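Adhesin LabA (Helicobacter pylori, PDB 6GMM) probably binds LacdiNAc-type glycans of the gastric mucosa through its extracellular domain, so that the bacterium can adhere there. Local coordinates at residues V62-N67 with A352-T357; E224-K229 with A316-D321; K239-A244 with E312-E317; Q246-N251 with V308-R313. All blocks are in the same frame, centred on the assembly; numbering follows the deposited sequence.

Interaction 1. Residues V62-N67 with A352-T357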
loop_
_atom_site.group_PDB
_atom_site.type_symbol
_atom_site.label_atom_id
_atom_site.label_comp_id
_atom_site.label_asym_id
_atom_site.label_seq_id
_atom_site.Cartn_x
_atom_site.Cartn_y
_atom_site.Cartn_z
ATOM N N VAL A 62 6.837 1.969 -1.077
ATOM C CA VAL A 62 7.588 2.997 -0.362
ATOM C C VAL A 62 8.368 3.763 -1.391
ATOM O O VAL A 62 8.159 4.964 -1.521
ATOM C CB VAL A 62 8.535 2.381 0.699
ATOM C CG1 VAL A 62 9.426 3.452 1.344
ATOM C CG2 VAL A 62 7.759 1.619 1.758
ATOM N N LEU A 63 9.225 3.061 -2.165
ATOM C CA LEU A 63 10.056 3.651 -3.219
ATOM C C LEU A 63 9.294 4.614 -4.134
ATOM O O LEU A 63 9.773 5.717 -4.374
ATOM C CB LEU A 63 10.704 2.526 -4.045
ATOM C CG LEU A 63 12.205 2.308 -3.805
ATOM C CD1 LEU A 63 12.517 2.074 -2.315
ATOM C CD2 LEU A 63 12.729 1.144 -4.663
ATOM N N LEU A 64 8.103 4.236 -4.606
ATOM C CA LEU A 64 7.354 5.149 -5.483
ATOM C C LEU A 64 6.896 6.366 -4.748
ATOM O O LEU A 64 6.984 7.435 -5.314
ATOM C CB LEU A 64 6.151 4.452 -6.165
ATOM C CG LEU A 64 5.461 5.235 -7.310
ATOM C CD1 LEU A 64 6.435 5.633 -8.375
ATOM C CD2 LEU A 64 4.281 4.429 -7.899
ATOM N N ALA A 65 6.427 6.239 -3.501
ATOM C CA ALA A 65 6.013 7.420 -2.728
ATOM C C ALA A 65 7.190 8.369 -2.558
ATOM O O ALA A 65 7.012 9.564 -2.776
ATOM C CB ALA A 65 5.456 7.018 -1.362
ATOM N N LEU A 66 8.409 7.844 -2.272
ATOM C CA LEU A 66 9.599 8.708 -2.069
ATOM C C LEU A 66 10.040 9.418 -3.358
ATOM O O LEU A 66 10.126 10.654 -3.387
ATOM C CB LEU A 66 10.760 7.918 -1.428
ATOM C CG LEU A 66 10.464 7.203 -0.106
ATOM C CD1 LEU A 66 11.650 6.407 0.349
ATOM C CD2 LEU A 66 10.010 8.171 0.991
ATOM N N ASN A 67 10.264 8.645 -4.436
ATOM C CA ASN A 67 10.627 9.174 -5.750
ATOM C C ASN A 67 9.560 10.146 -6.225
ATOM O O ASN A 67 9.883 11.161 -6.830
ATOM C CB ASN A 67 10.765 8.044 -6.757
ATOM C CG ASN A 67 12.006 7.210 -6.564
ATOM O OD1 ASN A 67 13.087 7.715 -6.255
ATOM N ND2 ASN A 67 11.885 5.908 -6.751
ATOM N N ALA A 352 14.011 11.117 -12.136
ATOM C CA ALA A 352 14.762 10.269 -13.071
ATOM C C ALA A 352 14.309 8.802 -12.998
ATOM O O ALA A 352 14.467 8.048 -13.971
ATOM C CB ALA A 352 16.236 10.338 -12.735
ATOM N N TYR A 353 13.816 8.383 -11.820
ATOM C CA TYR A 353 13.441 6.992 -11.559
ATOM C C TYR A 353 11.982 6.799 -11.167
ATOM O O TYR A 353 11.654 5.750 -10.644
ATOM C CB TYR A 353 14.396 6.406 -10.484
ATOM C CG TYR A 353 15.844 6.490 -10.912
ATOM C CD1 TYR A 353 16.373 5.588 -11.833
ATOM C CD2 TYR A 353 16.667 7.506 -10.450
ATOM C CE1 TYR A 353 17.691 5.691 -12.274
ATOM C CE2 TYR A 353 17.982 7.636 -10.904
ATOM C CZ TYR A 353 18.489 6.724 -11.819
ATOM O OH TYR A 353 19.787 6.806 -12.258
ATOM N N VAL A 354 11.099 7.783 -11.415
ATOM C CA VAL A 354 9.678 7.644 -11.055
ATOM C C VAL A 354 8.991 6.607 -11.956
ATOM O O VAL A 354 8.341 5.686 -11.449
ATOM C CB VAL A 354 8.958 9.020 -11.031
ATOM C CG1 VAL A 354 7.444 8.878 -11.082
ATOM C CG2 VAL A 354 9.369 9.831 -9.806
ATOM N N GLY A 355 9.194 6.751 -13.267
ATOM C CA GLY A 355 8.638 5.889 -14.309
ATOM C C GLY A 355 8.955 4.408 -14.198
ATOM O O GLY A 355 8.069 3.572 -14.381
ATOM N N GLU A 356 10.221 4.072 -13.916
ATOM C CA GLU A 356 10.651 2.689 -13.752
ATOM C C GLU A 356 10.169 2.120 -12.409
ATOM O O GLU A 356 9.903 0.923 -12.324
ATOM C CB GLU A 356 12.177 2.527 -13.932
ATOM C CG GLU A 356 13.039 3.210 -12.874
ATOM C CD GLU A 356 14.474 2.725 -12.766
ATOM O OE1 GLU A 356 14.782 2.016 -11.778
ATOM O OE2 GLU A 356 15.295 3.078 -13.645
ATOM N N THR A 357 10.032 2.971 -11.366
ATOM C CA THR A 357 9.567 2.472 -10.071
ATOM C C THR A 357 8.090 2.027 -10.148
ATOM O O THR A 357 7.776 0.953 -9.623
ATOM C CB THR A 357 9.873 3.455 -8.941
ATOM O OG1 THR A 357 11.287 3.701 -8.931
ATOM C CG2 THR A 357 9.430 2.922 -7.566
#
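Thr357 meets Leu63, Leu64 and Asn67 along one flank of helix 57-76. Its methyl CG2 lies 3.5 Å from Leu64 N and also packs on the CB of Leu63 at 3.8 Å. On the other branch, OG1 comes within 3.2 Å of Asn67 ND2, the two side chains standing roughly perpendicular. Leu64 and Thr357 run alongside one another head to tail, and Leu64 CD1 reaches 3.6 Å from Val354 O. Next to this, Val354 CG2 presses on the backbone of Asn67, 3.3 Å from its O. The partner of helix 57-76 is the first turn of helix 354-366, with Tyr353 in the N-cap position. Within that turn Thr357 OG1 donates to Tyr353 O at 2.7 Å, meeting the carbonyl almost head-on, and Thr357 N gives the same oxygen its backbone bond. The chi1 of Thr357 (-57°) sets OG1 anti to the carbonyl carbon, turned back over the turn, and thereby sends CG2 toward helix 57-76. Farther out, Asn67 OD1 accepts from Gly350 N, next in sequence to Cys351 of the Cys326-Cys351 disulfide; this bond holds the amide from the loop side. Tyr353 points its ring away from helix 57-76, bonding through OH to Arg335 N and making a cation-pi contact with the Arg335 side chain. Leu64 also packs on Met248 and Phe311.

Interaction 2. Residues E224-K229 with A316-D321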
loop_
_atom_site.group_PDB
_atom_site.type_symbol
_atom_site.label_atom_id
_atom_site.label_comp_id
_atom_site.label_asym_id
_atom_site.label_seq_id
_atom_site.Cartn_x
_atom_site.Cartn_y
_atom_site.Cartn_z
ATOM N N GLU A 224 4.811 19.665 -19.497
ATOM C CA GLU A 224 3.895 18.862 -20.317
ATOM C C GLU A 224 2.962 18.128 -19.363
ATOM O O GLU A 224 3.395 17.747 -18.274
ATOM C CB GLU A 224 4.671 17.835 -21.154
ATOM C CG GLU A 224 5.427 18.443 -22.322
ATOM C CD GLU A 224 4.572 18.951 -23.469
ATOM O OE1 GLU A 224 3.405 18.515 -23.597
ATOM O OE2 GLU A 224 5.088 19.769 -24.262
ATOM N N GLY A 225 1.693 17.990 -19.736
ATOM C CA GLY A 225 0.713 17.292 -18.903
ATOM C C GLY A 225 0.084 18.128 -17.804
ATOM O O GLY A 225 -0.921 17.707 -17.228
ATOM N N ILE A 226 0.667 19.320 -17.503
ATOM C CA ILE A 226 0.169 20.268 -16.517
ATOM C C ILE A 226 -0.507 21.402 -17.297
ATOM O O ILE A 226 0.148 22.118 -18.050
ATOM C CB ILE A 226 1.330 20.767 -15.616
ATOM C CG1 ILE A 226 1.989 19.600 -14.807
ATOM C CG2 ILE A 226 0.909 21.933 -14.722
ATOM C CD1 ILE A 226 1.142 18.874 -13.732
ATOM N N TYR A 227 -1.830 21.504 -17.158
ATOM C CA TYR A 227 -2.681 22.468 -17.860
ATOM C C TYR A 227 -3.230 23.479 -16.857
ATOM O O TYR A 227 -3.830 23.092 -15.848
ATOM C CB TYR A 227 -3.840 21.724 -18.571
ATOM C CG TYR A 227 -3.391 20.563 -19.436
ATOM C CD1 TYR A 227 -3.004 20.761 -20.759
ATOM C CD2 TYR A 227 -3.342 19.268 -18.928
ATOM C CE1 TYR A 227 -2.583 19.697 -21.558
ATOM C CE2 TYR A 227 -2.925 18.195 -19.717
ATOM C CZ TYR A 227 -2.542 18.414 -21.030
ATOM O OH TYR A 227 -2.128 17.348 -21.799
ATOM N N LEU A 228 -2.994 24.772 -17.120
ATOM C CA LEU A 228 -3.441 25.889 -16.282
ATOM C C LEU A 228 -4.962 26.085 -16.355
ATOM O O LEU A 228 -5.531 26.245 -17.442
ATOM C CB LEU A 228 -2.707 27.200 -16.648
ATOM C CG LEU A 228 -1.176 27.144 -16.778
ATOM C CD1 LEU A 228 -0.644 28.395 -17.426
ATOM C CD2 LEU A 228 -0.502 26.886 -15.438
ATOM N N LYS A 229 -5.608 26.049 -15.187
ATOM C CA LYS A 229 -7.047 26.206 -15.021
ATOM C C LYS A 229 -7.376 27.556 -14.345
ATOM O O LYS A 229 -8.364 27.683 -13.621
ATOM C CB LYS A 229 -7.617 25.011 -14.229
ATOM C CG LYS A 229 -7.548 23.659 -14.955
ATOM C CD LYS A 229 -7.858 22.499 -14.004
ATOM C CE LYS A 229 -7.725 21.130 -14.639
ATOM N NZ LYS A 229 -6.304 20.713 -14.772
ATOM N N ALA A 316 -0.231 10.734 -17.641
ATOM C CA ALA A 316 0.885 10.056 -18.290
ATOM C C ALA A 316 1.934 10.997 -18.927
ATOM O O ALA A 316 3.117 10.695 -18.811
ATOM C CB ALA A 316 0.362 9.057 -19.314
ATOM N N GLU A 317 1.508 12.128 -19.568
ATOM C CA GLU A 317 2.386 13.118 -20.217
ATOM C C GLU A 317 3.305 13.808 -19.223
ATOM O O GLU A 317 4.406 14.205 -19.587
ATOM C CB GLU A 317 1.599 14.206 -21.008
ATOM C CG GLU A 317 0.511 13.677 -21.929
ATOM C CD GLU A 317 -0.739 13.176 -21.220
ATOM O OE1 GLU A 317 -1.448 14.002 -20.599
ATOM O OE2 GLU A 317 -0.979 11.946 -21.243
ATOM N N PHE A 318 2.832 14.010 -17.989
ATOM C CA PHE A 318 3.627 14.644 -16.948
ATOM C C PHE A 318 4.691 13.656 -16.454
ATOM O O PHE A 318 5.782 14.060 -16.076
ATOM C CB PHE A 318 2.727 15.128 -15.787
ATOM C CG PHE A 318 3.474 15.827 -14.672
ATOM C CD1 PHE A 318 4.188 17.005 -14.914
ATOM C CD2 PHE A 318 3.497 15.294 -13.388
ATOM C CE1 PHE A 318 4.872 17.644 -13.882
ATOM C CE2 PHE A 318 4.198 15.937 -12.357
ATOM C CZ PHE A 318 4.867 17.107 -12.611
ATOM N N VAL A 319 4.379 12.376 -16.452
ATOM C CA VAL A 319 5.345 11.370 -16.004
ATOM C C VAL A 319 6.433 11.186 -17.074
ATOM O O VAL A 319 7.606 11.352 -16.749
ATOM C CB VAL A 319 4.702 10.036 -15.550
ATOM C CG1 VAL A 319 5.772 9.040 -15.082
ATOM C CG2 VAL A 319 3.680 10.281 -14.433
ATOM N N LYS A 320 6.041 10.930 -18.351
ATOM C CA LYS A 320 6.995 10.697 -19.430
ATOM C C LYS A 320 7.648 11.966 -20.004
ATOM O O LYS A 320 8.847 11.919 -20.272
ATOM C CB LYS A 320 6.395 9.823 -20.568
ATOM C CG LYS A 320 5.244 10.420 -21.384
ATOM N N ASP A 321 6.898 13.075 -20.197
ATOM C CA ASP A 321 7.438 14.269 -20.854
ATOM C C ASP A 321 7.774 15.461 -19.929
ATOM O O ASP A 321 8.043 16.553 -20.410
ATOM C CB ASP A 321 6.511 14.706 -21.991
ATOM C CG ASP A 321 6.342 13.653 -23.059
ATOM O OD1 ASP A 321 7.356 13.035 -23.449
ATOM O OD2 ASP A 321 5.200 13.447 -23.506
#
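Gly225 and Phe318 bring the two backbones to 4.4 Å between their CA atoms, where an irregular chain runs against the first turns of helix 316-323. Gly225 has a positive phi (83°), and with no beta carbon on the side facing Phe318 N it can lie directly against the helix backbone; its CA also touches Glu317 CB at 3.8 Å. Just before it, Glu224 O sits 3.4 Å from Phe318 CA in a CA-H...O contact and lies at the edge of the Phe318 ring, near its plane; its hydrogen bond is with Ser322 OG, the residue after Asp321 in helix 316-323. One face of that ring is covered by Ile226, whose CD1 stands 3.9 Å from the ring centroid in a CH-pi contact, while its CG1 approaches Phe318 CD1 to 3.4 Å. A chi1 of -179° swings the Phe318 ring anti to its own N and under Ile226. Glu224 CB packs on Asp321 CB at 3.7 Å, with the two carboxylates turned almost perpendicular; Ser218 takes up Glu224 OE1. With no hydrogen bond between the two segments, their fit relies on van der Waals and CH-pi contact.

Interaction 3. Residues K239-A244 with E312-E317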
loop_
_atom_site.group_PDB
_atom_site.type_symbol
_atom_site.label_atom_id
_atom_site.label_comp_id
_atom_site.label_asym_id
_atom_site.label_seq_id
_atom_site.Cartn_x
_atom_site.Cartn_y
_atom_site.Cartn_z
ATOM N N LYS A 239 -2.597 20.900 -7.738
ATOM C CA LYS A 239 -3.682 20.358 -6.896
ATOM C C LYS A 239 -3.851 18.823 -7.022
ATOM O O LYS A 239 -3.874 18.104 -6.007
ATOM C CB LYS A 239 -4.991 21.058 -7.282
ATOM C CG LYS A 239 -5.983 21.261 -6.157
ATOM C CD LYS A 239 -7.130 22.150 -6.661
ATOM C CE LYS A 239 -8.245 22.342 -5.662
ATOM N NZ LYS A 239 -9.428 23.001 -6.287
ATOM N N ASN A 240 -3.950 18.326 -8.271
ATOM C CA ASN A 240 -4.128 16.896 -8.561
ATOM C C ASN A 240 -2.895 16.089 -8.149
ATOM O O ASN A 240 -3.036 15.112 -7.437
ATOM C CB ASN A 240 -4.447 16.702 -10.046
ATOM C CG ASN A 240 -4.544 15.271 -10.488
ATOM O OD1 ASN A 240 -5.606 14.662 -10.415
ATOM N ND2 ASN A 240 -3.439 14.706 -10.960
ATOM N N GLU A 241 -1.699 16.533 -8.561
ATOM C CA GLU A 241 -0.419 15.878 -8.295
ATOM C C GLU A 241 -0.067 15.867 -6.821
ATOM O O GLU A 241 0.357 14.835 -6.322
ATOM C CB GLU A 241 0.704 16.458 -9.151
ATOM C CG GLU A 241 0.509 16.222 -10.643
ATOM C CD GLU A 241 -0.655 16.946 -11.304
ATOM O OE1 GLU A 241 -1.000 18.069 -10.866
ATOM O OE2 GLU A 241 -1.243 16.370 -12.246
ATOM N N ILE A 242 -0.299 16.981 -6.109
ATOM C CA ILE A 242 -0.098 17.051 -4.650
ATOM C C ILE A 242 -1.060 16.030 -3.986
ATOM O O ILE A 242 -0.635 15.249 -3.141
ATOM C CB ILE A 242 -0.357 18.497 -4.142
ATOM C CG1 ILE A 242 0.749 19.476 -4.629
ATOM C CG2 ILE A 242 -0.556 18.557 -2.618
ATOM C CD1 ILE A 242 0.312 20.933 -4.631
ATOM N N SER A 243 -2.340 16.032 -4.396
ATOM C CA SER A 243 -3.326 15.137 -3.807
ATOM C C SER A 243 -2.929 13.659 -3.974
ATOM O O SER A 243 -2.881 12.930 -2.970
ATOM C CB SER A 243 -4.727 15.414 -4.347
ATOM O OG SER A 243 -5.687 14.610 -3.676
ATOM N N ALA A 244 -2.564 13.257 -5.222
ATOM C CA ALA A 244 -2.153 11.887 -5.543
ATOM C C ALA A 244 -0.950 11.484 -4.718
ATOM O O ALA A 244 -0.897 10.364 -4.236
ATOM C CB ALA A 244 -1.815 11.778 -7.017
ATOM N N GLU A 312 -1.655 6.753 -10.614
ATOM C CA GLU A 312 -2.263 6.800 -11.942
ATOM C C GLU A 312 -3.246 7.947 -12.116
ATOM O O GLU A 312 -3.723 8.149 -13.235
ATOM C CB GLU A 312 -2.891 5.451 -12.326
ATOM C CG GLU A 312 -1.861 4.396 -12.696
ATOM C CD GLU A 312 -2.408 3.018 -13.027
ATOM O OE1 GLU A 312 -3.647 2.867 -13.159
ATOM O OE2 GLU A 312 -1.581 2.093 -13.193
ATOM N N ARG A 313 -3.498 8.746 -11.042
ATOM C CA ARG A 313 -4.321 9.962 -11.151
ATOM C C ARG A 313 -3.482 11.041 -11.831
ATOM O O ARG A 313 -4.033 12.002 -12.369
ATOM C CB ARG A 313 -4.782 10.478 -9.790
ATOM C CG ARG A 313 -5.718 9.547 -9.054
ATOM C CD ARG A 313 -5.862 9.992 -7.615
ATOM N NE ARG A 313 -6.211 11.409 -7.547
ATOM C CZ ARG A 313 -6.295 12.111 -6.424
ATOM N NH1 ARG A 313 -6.069 11.530 -5.252
ATOM N NH2 ARG A 313 -6.629 13.391 -6.462
ATOM N N ILE A 314 -2.138 10.888 -11.776
ATOM C CA ILE A 314 -1.160 11.788 -12.390
ATOM C C ILE A 314 -1.174 11.515 -13.911
ATOM O O ILE A 314 -1.015 10.354 -14.311
ATOM C CB ILE A 314 0.269 11.603 -11.776
ATOM C CG1 ILE A 314 0.244 11.754 -10.217
ATOM C CG2 ILE A 314 1.304 12.508 -12.466
ATOM C CD1 ILE A 314 1.605 11.947 -9.488
ATOM N N PRO A 315 -1.350 12.555 -14.770
ATOM C CA PRO A 315 -1.402 12.299 -16.222
ATOM C C PRO A 315 -0.106 11.733 -16.773
ATOM O O PRO A 315 0.977 12.171 -16.396
ATOM C CB PRO A 315 -1.729 13.665 -16.835
ATOM C CG PRO A 315 -1.544 14.629 -15.780
ATOM C CD PRO A 315 -1.596 13.976 -14.463
ATOM N N ALA A 316 -0.231 10.734 -17.641
ATOM C CA ALA A 316 0.885 10.056 -18.290
ATOM C C ALA A 316 1.934 10.997 -18.927
ATOM O O ALA A 316 3.117 10.695 -18.811
ATOM C CB ALA A 316 0.362 9.057 -19.314
ATOM N N GLU A 317 1.508 12.128 -19.568
ATOM C CA GLU A 317 2.386 13.118 -20.217
ATOM C C GLU A 317 3.305 13.808 -19.223
ATOM O O GLU A 317 4.406 14.205 -19.587
ATOM C CB GLU A 317 1.599 14.206 -21.008
ATOM C CG GLU A 317 0.511 13.677 -21.929
ATOM C CD GLU A 317 -0.739 13.176 -21.220
ATOM O OE1 GLU A 317 -1.448 14.002 -20.599
ATOM O OE2 GLU A 317 -0.979 11.946 -21.243
#
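Arg313 reaches from the turn after helix 287-311 across the first turns of helix 239-264. Its CB stands 4.3 Å from Ala244 CB; beyond it the chain bends at chi3 (52°), laying the guanidinium over the helix backbone. Ala244 N and Asn240 O lie over the same face of the group, Ala244 N off toward its rim. At the tip Ser243 OG lies at the guanidinium edge, near its plane, where NH2 meets it at 3.2 Å and NH1 at 3.5 Å, both weak hydrogen bonds. The stronger hold on NH1 is the salt bridge to Asp247, one turn on. At the other end of the residue, Arg313 O accepts from Asn240 ND2 at 3.1 Å; the bond is fairly straight (160°), but the donor lies above the carbonyl plane. The same ND2 gives a second bond to Glu241 OE2 at 3.0 Å, meeting the carboxylate from above its plane. Glu241 OE2 in turn sits 3.3 Å from Pro315 CD, the acid chain set square to the proline. Ile314 CG1 fills in against Ala244 CB at 3.8 Å. The turn 312-315 thus lies across the start of helix 239-264 as the chain passes from helix 287-311 into helix 316-323; Phe318 and Ile226 pack on Glu241, and Ile242 faces helix 188-205.

Interaction 4. Residues Q246-N251 with V308-R313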
loop_
_atom_site.group_PDB
_atom_site.type_symbol
_atom_site.label_atom_id
_atom_site.label_comp_id
_atom_site.label_asym_id
_atom_site.label_seq_id
_atom_site.Cartn_x
_atom_site.Cartn_y
_atom_site.Cartn_z
ATOM N N GLN A 246 0.090 12.793 -1.737
ATOM C CA GLN A 246 -0.289 12.736 -0.316
ATOM C C GLN A 246 -0.905 11.408 0.038
ATOM O O GLN A 246 -0.524 10.819 1.054
ATOM C CB GLN A 246 -1.252 13.876 0.054
ATOM C CG GLN A 246 -0.555 15.256 0.053
ATOM C CD GLN A 246 0.225 15.558 1.316
ATOM O OE1 GLN A 246 -0.045 16.571 1.981
ATOM N NE2 GLN A 246 1.278 14.750 1.630
ATOM N N ASP A 247 -1.811 10.899 -0.827
ATOM C CA ASP A 247 -2.487 9.608 -0.631
ATOM C C ASP A 247 -1.471 8.451 -0.798
ATOM O O ASP A 247 -1.541 7.458 -0.072
ATOM C CB ASP A 247 -3.607 9.488 -1.656
ATOM C CG ASP A 247 -4.810 10.389 -1.418
ATOM O OD1 ASP A 247 -5.118 10.684 -0.229
ATOM O OD2 ASP A 247 -5.528 10.686 -2.401
ATOM N N MET A 248 -0.503 8.597 -1.739
ATOM C CA MET A 248 0.560 7.615 -1.970
ATOM C C MET A 248 1.365 7.439 -0.666
ATOM O O MET A 248 1.605 6.321 -0.231
ATOM C CB MET A 248 1.493 8.107 -3.075
ATOM C CG MET A 248 1.021 7.775 -4.464
ATOM S SD MET A 248 2.123 8.465 -5.714
ATOM C CE MET A 248 3.440 7.338 -5.599
ATOM N N ILE A 249 1.717 8.554 -0.021
ATOM C CA ILE A 249 2.455 8.579 1.247
ATOM C C ILE A 249 1.605 7.919 2.365
ATOM O O ILE A 249 2.128 7.105 3.139
ATOM C CB ILE A 249 2.810 10.064 1.573
ATOM C CG1 ILE A 249 3.932 10.578 0.644
ATOM C CG2 ILE A 249 3.151 10.272 3.071
ATOM C CD1 ILE A 249 4.043 12.176 0.534
ATOM N N LYS A 250 0.300 8.295 2.436
ATOM C CA LYS A 250 -0.620 7.813 3.450
ATOM C C LYS A 250 -0.781 6.283 3.362
ATOM O O LYS A 250 -0.587 5.585 4.362
ATOM C CB LYS A 250 -1.949 8.597 3.397
ATOM C CG LYS A 250 -3.133 7.873 4.040
ATOM C CD LYS A 250 -4.377 8.759 4.150
ATOM C CE LYS A 250 -5.555 8.030 4.770
ATOM N NZ LYS A 250 -6.584 8.970 5.303
ATOM N N ASN A 251 -1.025 5.771 2.152
ATOM C CA ASN A 251 -1.162 4.340 1.883
ATOM C C ASN A 251 0.146 3.561 2.123
ATOM O O ASN A 251 0.121 2.576 2.843
ATOM C CB ASN A 251 -1.738 4.104 0.486
ATOM C CG ASN A 251 -3.237 4.341 0.399
ATOM O OD1 ASN A 251 -4.021 3.778 1.156
ATOM N ND2 ASN A 251 -3.683 5.162 -0.542
ATOM N N VAL A 308 -0.498 2.361 -6.411
ATOM C CA VAL A 308 -0.506 2.314 -7.889
ATOM C C VAL A 308 -1.645 3.187 -8.391
ATOM O O VAL A 308 -1.437 4.075 -9.218
ATOM C CB VAL A 308 -0.614 0.883 -8.494
ATOM C CG1 VAL A 308 -0.648 0.927 -10.020
ATOM C CG2 VAL A 308 0.500 -0.030 -8.010
ATOM N N LYS A 309 -2.827 2.964 -7.826
ATOM C CA LYS A 309 -4.062 3.643 -8.177
ATOM C C LYS A 309 -4.011 5.137 -7.931
ATOM O O LYS A 309 -4.533 5.870 -8.766
ATOM C CB LYS A 309 -5.257 2.980 -7.486
ATOM C CG LYS A 309 -5.468 1.510 -7.919
ATOM C CD LYS A 309 -5.424 1.245 -9.442
ATOM C CE LYS A 309 -6.666 1.651 -10.197
ATOM N NZ LYS A 309 -6.582 1.259 -11.634
ATOM N N ASP A 310 -3.340 5.591 -6.842
ATOM C CA ASP A 310 -3.152 7.029 -6.549
ATOM C C ASP A 310 -2.205 7.654 -7.601
ATOM O O ASP A 310 -2.518 8.701 -8.193
ATOM C CB ASP A 310 -2.573 7.243 -5.142
ATOM C CG ASP A 310 -3.433 6.771 -3.996
ATOM O OD1 ASP A 310 -4.684 6.918 -4.081
ATOM O OD2 ASP A 310 -2.861 6.296 -2.987
ATOM N N PHE A 311 -1.068 6.969 -7.855
ATOM C CA PHE A 311 -0.077 7.380 -8.835
ATOM C C PHE A 311 -0.677 7.565 -10.248
ATOM O O PHE A 311 -0.273 8.476 -10.972
ATOM C CB PHE A 311 1.099 6.392 -8.879
ATOM C CG PHE A 311 2.190 6.888 -9.805
ATOM C CD1 PHE A 311 3.077 7.872 -9.393
ATOM C CD2 PHE A 311 2.259 6.449 -11.122
ATOM C CE1 PHE A 311 4.043 8.373 -10.264
ATOM C CE2 PHE A 311 3.228 6.943 -11.992
ATOM C CZ PHE A 311 4.113 7.901 -11.561
ATOM N N GLU A 312 -1.655 6.753 -10.614
ATOM C CA GLU A 312 -2.263 6.800 -11.942
ATOM C C GLU A 312 -3.246 7.947 -12.116
ATOM O O GLU A 312 -3.723 8.149 -13.235
ATOM C CB GLU A 312 -2.891 5.451 -12.326
ATOM C CG GLU A 312 -1.861 4.396 -12.696
ATOM C CD GLU A 312 -2.408 3.018 -13.027
ATOM O OE1 GLU A 312 -3.647 2.867 -13.159
ATOM O OE2 GLU A 312 -1.581 2.093 -13.193
ATOM N N ARG A 313 -3.498 8.746 -11.042
ATOM C CA ARG A 313 -4.321 9.962 -11.151
ATOM C C ARG A 313 -3.482 11.041 -11.831
ATOM O O ARG A 313 -4.033 12.002 -12.369
ATOM C CB ARG A 313 -4.782 10.478 -9.790
ATOM C CG ARG A 313 -5.718 9.547 -9.054
ATOM C CD ARG A 313 -5.862 9.992 -7.615
ATOM N NE ARG A 313 -6.211 11.409 -7.547
ATOM C CZ ARG A 313 -6.295 12.111 -6.424
ATOM N NH1 ARG A 313 -6.069 11.530 -5.252
ATOM N NH2 ARG A 313 -6.629 13.391 -6.462
HETATM O O HOH W 1 -6.193 6.560 -1.858
#
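Helices 239-264 and 287-311 run antiparallel here as neighbours in a long helical bundle, and Asp310, near the end of the second, meets Asp247, Met248 and Asn251 of the first. Asn251 ND2 donates to Asp310 OD2 at 2.8 Å, on the syn lone pair, with the N-H...O angle bent to 142°; amide and carboxylate are nearly coplanar. A water closes the ring: it accepts from Asn251 ND2 and donates to Asp310 OD1 at 2.7 Å, so each carboxylate oxygen has a partner. The other end of the amide is fixed as well, since Asn251 OD1 bonds Arg303, which settles which way the amide is flipped. Asp247 OD2 lies only 4.2 Å from Asp310 OD1, a like-charge pair probably eased by Arg313, whose NH1 makes a salt bridge to Asp247 OD2 at 3.0 Å. That oxygen comes in at the guanidinium edge, the carboxylate and guanidinium planes standing 42° apart. On the inner side the contact turns apolar. Met248 CG packs on Asp310 CB at 3.7 Å, the two chains passing flank to flank with their ends pointing opposite ways. Met248 SD lies at the edge of the Phe311 ring, 3.8 Å from Phe311 CD1, a Met-aromatic contact. The bend at chi3 (76°) brings CE back to the same CD1. Met248 and Phe311 continue onto Leu64 of helix 57-76, Phe311 also touches Val354 and Val358 of helix 354-366, and Ile249 turns to helix 188-205.

From the end of helix 287-311 into helix 316-323 the chain makes interactions 4, 3 and 2 in turn; their partners come in the opposite order, 224-229, 239-244 and 246-251. Interactions 3 and 4, with centres about 9 Å apart, share Glu312 and Arg313 and both use helix 239-264; interactions 2 and 3, also about 9 Å apart, share Ala316 and Glu317. All three are nested inside the loop closed by interaction 1, which brings helix 57-76 against helix 354-366. Its centre is about 12 Å from that of interaction 4, the two touching through Leu64, Val354, Met248 and Phe311. Helices and one irregular segment, far apart in sequence, are packed side by side in the exodomain.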